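Local coordinates for uncharacterized protein (Bacteroides eggerthii, PDB 4FTD), which is of unknown function but, as a six-bladed beta-propeller joined to an immunoglobulin-like domain, may take part in carbohydrate metabolism, at residues Y251-N256 and V274-H279; K288-K293 and D324-E329; S294-V299 and Y311-I316. One frame throughout, in Å; residues are numbered along the deposited sequence.

Contact 1 of 3, residues Y251-N256 and V274-H279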
loop_
_atom_site.group_PDB
_atom_site.type_symbol
_atom_site.label_atom_id
_atom_site.label_comp_id
_atom_site.label_asym_id
_atom_site.label_seq_id
_atom_site.Cartn_x
_atom_site.Cartn_y
_atom_site.Cartn_z
ATOM N N TYR A 251 10.746 -8.364 -9.945
ATOM C CA TYR A 251 11.058 -7.470 -11.032
ATOM C C TYR A 251 11.114 -6.041 -10.485
ATOM O O TYR A 251 10.113 -5.536 -9.996
ATOM C CB TYR A 251 9.986 -7.588 -12.105
ATOM C CG TYR A 251 9.920 -8.910 -12.835
ATOM C CD1 TYR A 251 9.218 -10.046 -12.302
ATOM C CD2 TYR A 251 10.469 -9.017 -14.131
ATOM C CE1 TYR A 251 9.172 -11.247 -13.051
ATOM C CE2 TYR A 251 10.411 -10.205 -14.862
ATOM C CZ TYR A 251 9.757 -11.298 -14.365
ATOM O OH TYR A 251 9.731 -12.447 -15.173
ATOM N N ASN A 252 12.290 -5.426 -10.557
ATOM C CA ASN A 252 12.533 -4.047 -10.122
ATOM C C ASN A 252 12.987 -3.235 -11.355
ATOM O O ASN A 252 14.133 -3.219 -11.681
ATOM C CB ASN A 252 13.633 -4.035 -9.057
ATOM C CG ASN A 252 13.200 -4.706 -7.779
ATOM O OD1 ASN A 252 12.524 -4.083 -6.957
ATOM N ND2 ASN A 252 13.512 -5.979 -7.639
ATOM N N ILE A 253 12.060 -2.641 -12.081
ATOM C CA ILE A 253 12.395 -1.951 -13.299
ATOM C C ILE A 253 11.770 -0.567 -13.184
ATOM O O ILE A 253 10.564 -0.442 -12.999
ATOM C CB ILE A 253 11.917 -2.708 -14.525
ATOM C CG1 ILE A 253 12.492 -4.122 -14.567
ATOM C CG2 ILE A 253 12.199 -1.913 -15.782
ATOM C CD1 ILE A 253 11.830 -5.018 -15.620
ATOM N N ASP A 254 12.603 0.451 -13.308
ATOM C CA ASP A 254 12.198 1.850 -13.121
ATOM C C ASP A 254 11.554 2.425 -14.386
ATOM O O ASP A 254 11.366 1.715 -15.374
ATOM C CB ASP A 254 13.368 2.691 -12.592
ATOM C CG ASP A 254 14.452 2.960 -13.615
ATOM O OD1 ASP A 254 14.260 2.845 -14.849
ATOM O OD2 ASP A 254 15.547 3.302 -13.136
ATOM N N GLU A 255 11.227 3.713 -14.365
ATOM C CA GLU A 255 10.470 4.294 -15.461
ATOM C C GLU A 255 11.286 4.358 -16.741
ATOM O O GLU A 255 10.706 4.379 -17.819
ATOM C CB GLU A 255 9.882 5.651 -15.080
ATOM C CG GLU A 255 10.906 6.750 -14.924
ATOM C CD GLU A 255 10.308 8.016 -14.346
ATOM O OE1 GLU A 255 9.058 8.104 -14.225
ATOM O OE2 GLU A 255 11.099 8.928 -14.022
ATOM N N ASN A 256 12.616 4.359 -16.622
ATOM C CA ASN A 256 13.489 4.297 -17.783
ATOM C C ASN A 256 13.792 2.868 -18.236
ATOM O O ASN A 256 14.605 2.695 -19.124
ATOM C CB ASN A 256 14.790 5.021 -17.507
ATOM C CG ASN A 256 14.556 6.410 -16.967
ATOM O OD1 ASN A 256 13.762 7.162 -17.516
ATOM N ND2 ASN A 256 15.209 6.739 -15.864
ATOM N N VAL A 274 19.658 -10.293 -11.974
ATOM C CA VAL A 274 19.733 -10.170 -13.451
ATOM C C VAL A 274 19.539 -8.709 -13.869
ATOM O O VAL A 274 18.469 -8.171 -13.683
ATOM C CB VAL A 274 18.672 -11.048 -14.092
ATOM C CG1 VAL A 274 18.727 -10.963 -15.626
ATOM C CG2 VAL A 274 18.862 -12.508 -13.652
ATOM N N PRO A 275 20.585 -8.044 -14.398
ATOM C CA PRO A 275 20.372 -6.625 -14.749
ATOM C C PRO A 275 19.590 -6.440 -16.040
ATOM O O PRO A 275 19.732 -7.235 -16.966
ATOM C CB PRO A 275 21.794 -6.064 -14.941
ATOM C CG PRO A 275 22.703 -7.121 -14.382
ATOM C CD PRO A 275 21.990 -8.437 -14.587
ATOM N N ILE A 276 18.788 -5.380 -16.073
ATOM C CA ILE A 276 17.982 -5.038 -17.232
ATOM C C ILE A 276 18.125 -3.531 -17.449
ATOM O O ILE A 276 18.176 -2.781 -16.491
ATOM C CB ILE A 276 16.512 -5.534 -17.082
ATOM C CG1 ILE A 276 15.710 -5.252 -18.359
ATOM C CG2 ILE A 276 15.809 -4.867 -15.953
ATOM C CD1 ILE A 276 14.521 -6.177 -18.560
ATOM N N SER A 277 18.248 -3.124 -18.707
ATOM C CA SER A 277 18.311 -1.728 -19.105
ATOM C C SER A 277 17.505 -1.501 -20.369
ATOM O O SER A 277 17.313 -2.403 -21.189
ATOM C CB SER A 277 19.760 -1.267 -19.364
ATOM O OG SER A 277 20.339 -2.098 -20.348
ATOM N N GLY A 278 17.031 -0.273 -20.512
ATOM C CA GLY A 278 16.225 0.128 -21.652
ATOM C C GLY A 278 15.020 -0.769 -21.843
ATOM O O GLY A 278 14.637 -1.018 -22.957
ATOM N N HIS A 279 14.441 -1.285 -20.759
ATOM C CA HIS A 279 13.250 -2.121 -20.762
ATOM C C HIS A 279 13.435 -3.555 -21.278
ATOM O O HIS A 279 12.711 -4.406 -20.836
ATOM C CB HIS A 279 12.066 -1.520 -21.542
ATOM C CG HIS A 279 11.710 -0.125 -21.156
ATOM N ND1 HIS A 279 12.298 0.967 -21.756
ATOM C CD2 HIS A 279 10.813 0.365 -20.278
ATOM C CE1 HIS A 279 11.777 2.067 -21.250
ATOM N NE2 HIS A 279 10.882 1.735 -20.343
#
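The chains carrying I253 and I276 run parallel, with strand 259-264 inserted between them and the two CA atoms 7.5 Å apart, and no hydrogen bond crosses directly; past the strand ends the backbones draw closer, to 6.3 Å between N256 CA and G278 CA. Both strands hydrogen-bond to the strand between, I276 through G259 and N252 through F260. Each isoleucine points toward the other, and they cross at about a right angle. I253 CG1 meets the methyl branch of I276, with CG1 to CG2 at 3.7 Å. The I276 main branch runs anti to its backbone N (chi1 -176°), which presents CG2 to I253. At the loop end, H279 lays one ring face under the carbonyl of N256, whose O lies 3.6 Å from CE1. E255 O approaches the ring obliquely, without a hydrogen bond. D254 OD1 helps shape the loop, accepting from N258 N and weakly from N256 N. The arrangement is that of strands one and three of a four-stranded antiparallel propeller blade, meeting where the loops that leave the two strands, 254-258 and 278-280, come together at one end of the blade.

Contact 2 of 3, residues K288-K293 and D324-E329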
loop_
_atom_site.group_PDB
_atom_site.type_symbol
_atom_site.label_atom_id
_atom_site.label_comp_id
_atom_site.label_asym_id
_atom_site.label_seq_id
_atom_site.Cartn_x
_atom_site.Cartn_y
_atom_site.Cartn_z
ATOM N N LYS A 288 24.730 -11.563 -11.245
ATOM C CA LYS A 288 25.425 -11.834 -9.997
ATOM C C LYS A 288 24.670 -12.903 -9.202
ATOM O O LYS A 288 23.433 -12.964 -9.227
ATOM C CB LYS A 288 25.521 -10.580 -9.122
ATOM C CG LYS A 288 26.184 -9.350 -9.714
ATOM C CD LYS A 288 27.637 -9.535 -10.114
ATOM C CE LYS A 288 28.221 -8.199 -10.575
ATOM N NZ LYS A 288 29.231 -8.392 -11.650
ATOM N N VAL A 289 25.416 -13.735 -8.491
ATOM C CA VAL A 289 24.862 -14.778 -7.622
ATOM C C VAL A 289 25.027 -14.228 -6.208
ATOM O O VAL A 289 26.143 -13.970 -5.785
ATOM C CB VAL A 289 25.613 -16.108 -7.800
ATOM C CG1 VAL A 289 25.165 -17.122 -6.752
ATOM C CG2 VAL A 289 25.403 -16.626 -9.253
ATOM N N LEU A 290 23.925 -14.007 -5.496
ATOM C CA LEU A 290 23.956 -13.395 -4.162
ATOM C C LEU A 290 23.569 -14.405 -3.119
ATOM O O LEU A 290 22.683 -15.181 -3.356
ATOM C CB LEU A 290 22.982 -12.223 -4.101
ATOM C CG LEU A 290 23.154 -11.153 -5.187
ATOM C CD1 LEU A 290 21.998 -10.153 -5.112
ATOM C CD2 LEU A 290 24.522 -10.477 -5.096
ATOM N N PRO A 291 24.167 -14.342 -1.923
ATOM C CA PRO A 291 23.825 -15.320 -0.892
ATOM C C PRO A 291 22.405 -15.129 -0.327
ATOM O O PRO A 291 21.948 -14.007 -0.134
ATOM C CB PRO A 291 24.894 -15.057 0.180
ATOM C CG PRO A 291 25.105 -13.577 0.076
ATOM C CD PRO A 291 25.106 -13.321 -1.409
ATOM N N SER A 292 21.676 -16.228 -0.166
ATOM C CA SER A 292 20.349 -16.206 0.476
ATOM C C SER A 292 20.446 -17.112 1.698
ATOM O O SER A 292 21.547 -17.356 2.184
ATOM C CB SER A 292 19.294 -16.715 -0.481
ATOM O OG SER A 292 18.027 -16.675 0.125
ATOM N N LYS A 293 19.334 -17.604 2.231
ATOM C CA LYS A 293 19.446 -18.550 3.384
ATOM C C LYS A 293 18.206 -19.405 3.345
ATOM O O LYS A 293 17.175 -18.942 2.849
ATOM C CB LYS A 293 19.591 -17.802 4.688
ATOM C CG LYS A 293 18.374 -17.008 5.140
ATOM C CD LYS A 293 18.747 -15.688 5.805
ATOM C CE LYS A 293 18.886 -15.723 7.279
ATOM N NZ LYS A 293 19.169 -14.317 7.751
ATOM N N ASP A 324 21.353 -4.049 1.133
ATOM C CA ASP A 324 21.962 -3.326 -0.002
ATOM C C ASP A 324 21.710 -4.097 -1.296
ATOM O O ASP A 324 21.055 -5.145 -1.267
ATOM C CB ASP A 324 23.475 -3.041 0.260
ATOM C CG ASP A 324 24.311 -4.305 0.409
ATOM O OD1 ASP A 324 23.991 -5.352 -0.231
ATOM O OD2 ASP A 324 25.303 -4.243 1.168
ATOM N N GLU A 325 22.203 -3.623 -2.445
ATOM C CA GLU A 325 21.892 -4.328 -3.717
ATOM C C GLU A 325 22.616 -5.692 -3.898
ATOM O O GLU A 325 22.366 -6.389 -4.864
ATOM C CB GLU A 325 22.024 -3.431 -4.956
ATOM C CG GLU A 325 23.434 -3.127 -5.463
ATOM C CD GLU A 325 23.418 -2.582 -6.889
ATOM O OE1 GLU A 325 22.522 -1.790 -7.218
ATOM O OE2 GLU A 325 24.295 -2.944 -7.691
ATOM N N SER A 326 23.491 -6.052 -2.957
ATOM C CA SER A 326 24.136 -7.379 -2.899
ATOM C C SER A 326 23.528 -8.267 -1.838
ATOM O O SER A 326 24.099 -9.300 -1.491
ATOM C CB SER A 326 25.635 -7.200 -2.585
ATOM O OG SER A 326 26.216 -6.556 -3.688
ATOM N N LEU A 327 22.376 -7.851 -1.310
ATOM C CA LEU A 327 21.675 -8.542 -0.248
ATOM C C LEU A 327 22.427 -8.543 1.095
ATOM O O LEU A 327 22.139 -9.365 1.962
ATOM C CB LEU A 327 21.329 -9.974 -0.688
ATOM C CG LEU A 327 19.850 -10.302 -0.595
ATOM C CD1 LEU A 327 19.151 -9.556 -1.727
ATOM C CD2 LEU A 327 19.665 -11.804 -0.706
ATOM N N GLY A 328 23.372 -7.625 1.277
ATOM C CA GLY A 328 24.029 -7.459 2.575
ATOM C C GLY A 328 23.015 -6.865 3.547
ATOM O O GLY A 328 22.391 -5.852 3.226
ATOM N N GLU A 329 22.860 -7.489 4.727
ATOM C CA GLU A 329 21.813 -7.131 5.690
ATOM C C GLU A 329 22.136 -5.844 6.433
ATOM O O GLU A 329 23.155 -5.747 7.048
ATOM C CB GLU A 329 21.516 -8.311 6.652
ATOM C CG GLU A 329 20.928 -9.536 5.904
ATOM C CD GLU A 329 20.399 -10.664 6.797
ATOM O OE1 GLU A 329 19.710 -10.382 7.806
ATOM O OE2 GLU A 329 20.660 -11.848 6.480
HETATM O O HOH W 1 22.208 -12.289 2.142
#
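L290 packing on the turn at E325-L327 is a contact between two propeller blades: strand 281-291 ends one four-stranded sheet, and the turn joins strands 318-323 and 329-332 of the next. No backbone hydrogen bond links the segments, so these two segments meet by side chains, carbonyls and a water. L290 points at the turn and lays both methyls against one side of it, CD1 3.8 Å from E325 O and CD2 3.8 Å from S326 O. Next to it, L327 brings its CB to 4.4 Å from L290 CB and sends CD2 to P291 O, a tight 3.2 Å approach, with its chi1 of -124° away from a staggered value. The same P291 O and L327 O each accept a hydrogen bond from one bridging water, at 2.9 Å to either oxygen.

The turn is held from within. It is a type I turn from D324 to L327, and D324 OD1 takes S326 N (an Asx turn) and G328 N, the two donors coming from opposite faces of the carboxylate plane. E325 turns its carboxylate outward, to a salt bridge with K273 on strand 270-277 of the other blade.

Farther along, toward solvent, K293 and E329 make the one salt bridge between the segments. The lysine chain bends at chi3 (-93°), and NZ reaches the syn lone pair of E329 OE2 at 3.2 Å, while both side chains also touch W313. A methionine in place of K293 would probably leave the E329 carboxylate without its cationic mate across the blade boundary and free to swing.

Chemically, two buried leucines meet side chain to side chain and also lie against carbonyl oxygens; their fit is supplemented by a bridging water and the K293-E329 ion pair, with E325-K273 as a second charge pair between the blades.

Contact 3 of 3, residues S294-V299 and Y311-I316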
loop_
_atom_site.group_PDB
_atom_site.type_symbol
_atom_site.label_atom_id
_atom_site.label_comp_id
_atom_site.label_asym_id
_atom_site.label_seq_id
_atom_site.Cartn_x
_atom_site.Cartn_y
_atom_site.Cartn_z
ATOM N N SER A 294 18.310 -20.636 3.848
ATOM C CA SER A 294 17.223 -21.618 3.717
ATOM C C SER A 294 15.897 -21.099 4.276
ATOM O O SER A 294 14.867 -21.408 3.719
ATOM C CB SER A 294 17.579 -22.968 4.353
ATOM O OG SER A 294 17.664 -22.768 5.720
ATOM N N ASP A 295 15.940 -20.263 5.312
ATOM C CA ASP A 295 14.730 -19.682 5.902
ATOM C C ASP A 295 13.944 -18.755 4.967
ATOM O O ASP A 295 12.800 -18.457 5.263
ATOM C CB ASP A 295 15.020 -18.910 7.171
ATOM C CG ASP A 295 15.149 -19.817 8.415
ATOM O OD1 ASP A 295 14.565 -20.924 8.467
ATOM O OD2 ASP A 295 15.832 -19.401 9.357
ATOM N N ALA A 296 14.567 -18.261 3.895
ATOM C CA ALA A 296 13.850 -17.486 2.872
ATOM C C ALA A 296 12.816 -18.367 2.189
ATOM O O ALA A 296 11.729 -17.897 1.865
ATOM C CB ALA A 296 14.804 -16.918 1.819
ATOM N N THR A 297 13.188 -19.628 1.964
ATOM C CA THR A 297 12.417 -20.610 1.184
ATOM C C THR A 297 12.287 -20.189 -0.284
ATOM O O THR A 297 12.856 -19.182 -0.750
ATOM C CB THR A 297 11.000 -20.928 1.779
ATOM O OG1 THR A 297 10.091 -19.864 1.433
ATOM C CG2 THR A 297 11.045 -21.130 3.316
HETATM N N MSE A 298 11.525 -20.972 -1.035
HETATM C CA MSE A 298 11.190 -20.613 -2.412
HETATM C C MSE A 298 10.219 -19.431 -2.547
HETATM O O MSE A 298 10.097 -18.901 -3.666
HETATM C CB MSE A 298 10.573 -21.801 -3.112
HETATM C CG MSE A 298 9.260 -22.268 -2.435
HETATM SE SE MSE A 298 8.410 -23.555 -3.555
HETATM C CE MSE A 298 7.658 -22.404 -4.874
ATOM N N VAL A 299 9.499 -19.084 -1.458
ATOM C CA VAL A 299 8.561 -17.943 -1.395
ATOM C C VAL A 299 9.265 -16.797 -0.695
ATOM O O VAL A 299 9.271 -16.685 0.525
ATOM C CB VAL A 299 7.218 -18.293 -0.720
ATOM C CG1 VAL A 299 6.187 -17.140 -0.898
ATOM C CG2 VAL A 299 6.696 -19.618 -1.293
ATOM N N TYR A 311 16.977 -2.090 -0.634
ATOM C CA TYR A 311 15.889 -3.024 -0.970
ATOM C C TYR A 311 15.349 -3.652 0.296
ATOM O O TYR A 311 16.036 -3.652 1.334
ATOM C CB TYR A 311 16.413 -4.160 -1.879
ATOM C CG TYR A 311 16.957 -3.678 -3.209
ATOM C CD1 TYR A 311 18.175 -2.970 -3.294
ATOM C CD2 TYR A 311 16.248 -3.902 -4.389
ATOM C CE1 TYR A 311 18.639 -2.497 -4.513
ATOM C CE2 TYR A 311 16.723 -3.446 -5.608
ATOM C CZ TYR A 311 17.914 -2.745 -5.665
ATOM O OH TYR A 311 18.343 -2.272 -6.878
ATOM N N LEU A 312 14.138 -4.204 0.205
ATOM C CA LEU A 312 13.564 -4.944 1.307
ATOM C C LEU A 312 13.508 -6.397 0.854
ATOM O O LEU A 312 13.039 -6.703 -0.215
ATOM C CB LEU A 312 12.199 -4.421 1.706
ATOM C CG LEU A 312 12.067 -3.034 2.308
ATOM C CD1 LEU A 312 10.596 -2.854 2.675
ATOM C CD2 LEU A 312 12.975 -2.885 3.537
ATOM N N TRP A 313 14.051 -7.284 1.675
ATOM C CA TRP A 313 14.019 -8.706 1.439
ATOM C C TRP A 313 13.182 -9.352 2.525
ATOM O O TRP A 313 13.329 -9.030 3.694
ATOM C CB TRP A 313 15.438 -9.249 1.517
ATOM C CG TRP A 313 15.604 -10.740 1.470
ATOM C CD1 TRP A 313 14.849 -11.639 0.759
ATOM C CD2 TRP A 313 16.642 -11.498 2.078
ATOM N NE1 TRP A 313 15.323 -12.903 0.924
ATOM C CE2 TRP A 313 16.446 -12.851 1.705
ATOM C CE3 TRP A 313 17.719 -11.175 2.917
ATOM C CZ2 TRP A 313 17.268 -13.881 2.147
ATOM C CZ3 TRP A 313 18.560 -12.212 3.360
ATOM C CH2 TRP A 313 18.329 -13.547 2.968
ATOM N N SER A 314 12.269 -10.219 2.121
ATOM C CA SER A 314 11.571 -11.073 3.055
ATOM C C SER A 314 11.239 -12.422 2.428
ATOM O O SER A 314 11.334 -12.625 1.183
ATOM C CB SER A 314 10.322 -10.402 3.647
ATOM O OG SER A 314 9.203 -10.484 2.769
ATOM N N GLY A 315 10.873 -13.341 3.327
ATOM C CA GLY A 315 10.520 -14.717 2.993
ATOM C C GLY A 315 9.704 -15.345 4.120
ATOM O O GLY A 315 9.365 -14.682 5.123
ATOM N N ILE A 316 9.417 -16.625 3.973
ATOM C CA ILE A 316 8.551 -17.336 4.898
ATOM C C ILE A 316 9.047 -17.247 6.328
ATOM O O ILE A 316 8.267 -16.936 7.227
ATOM C CB ILE A 316 8.260 -18.795 4.432
ATOM C CG1 ILE A 316 7.568 -18.793 3.045
ATOM C CG2 ILE A 316 7.377 -19.510 5.430
ATOM C CD1 ILE A 316 6.268 -17.998 2.946
#
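The carbonyl oxygen of A296 is approached from several quarters. T297 OG1 donates to it at 2.6 Å, tilted 16° from the carbonyl plane; I316 N gives a weak bond at 3.4 Å across the contact; and G315 CA adds a CA-H...O contact. V299 O is likewise met by I316 N, again weakly, and by G315 CA. A beta carbon at G315 would fall too close to A296 O in this conformation, which is consistent with a glycine here. T297 OG1 also accepts from V299 N at 3.1 Å, making an ST turn.

The I316 side chain lies against the turn, along T297 and V299. Its CG1 sits beside its backbone N (chi1 -60°), which brings CG1 to T297 OG1 at a tight 3.2 Å, and a second bend (chi2 -57°) carries CD1 to V299 CB at 3.8 Å. A296 CB touches W313 CZ2 at 3.9 Å, obliquely to the ring, and the indole NE1 bonds T300 OG1.

The loop after strand 281-291 thus closes over the end of strand 311-315, just ahead of its neighbour, strand 300-304, while F271 from strand 270-277 of the preceding blade meets W313 at nearly a right angle.

Overall arrangement
The three contacts follow one passage of the propeller, from the blade that opens with strand 250-253 and ends with strand 281-291 to the blade that opens with strand 300-304 and ends with strand 329-332. Contact 1 lies within the first blade, contact 2 joins the two blades, and contact 3 closes the connecting loop onto the second. Contacts 1 and 2 share the first blade through neighbouring strands 270-277 and 281-291, with centres about 18 Å apart; contact 3 lies about 22 Å from contact 1, centre to centre. Contacts 2 and 3 do touch, their centres about 11 Å apart: W313 CH2 receives K293 CD at 3.6 Å, and Y311 CE1 meets E325 CB at 3.5 Å.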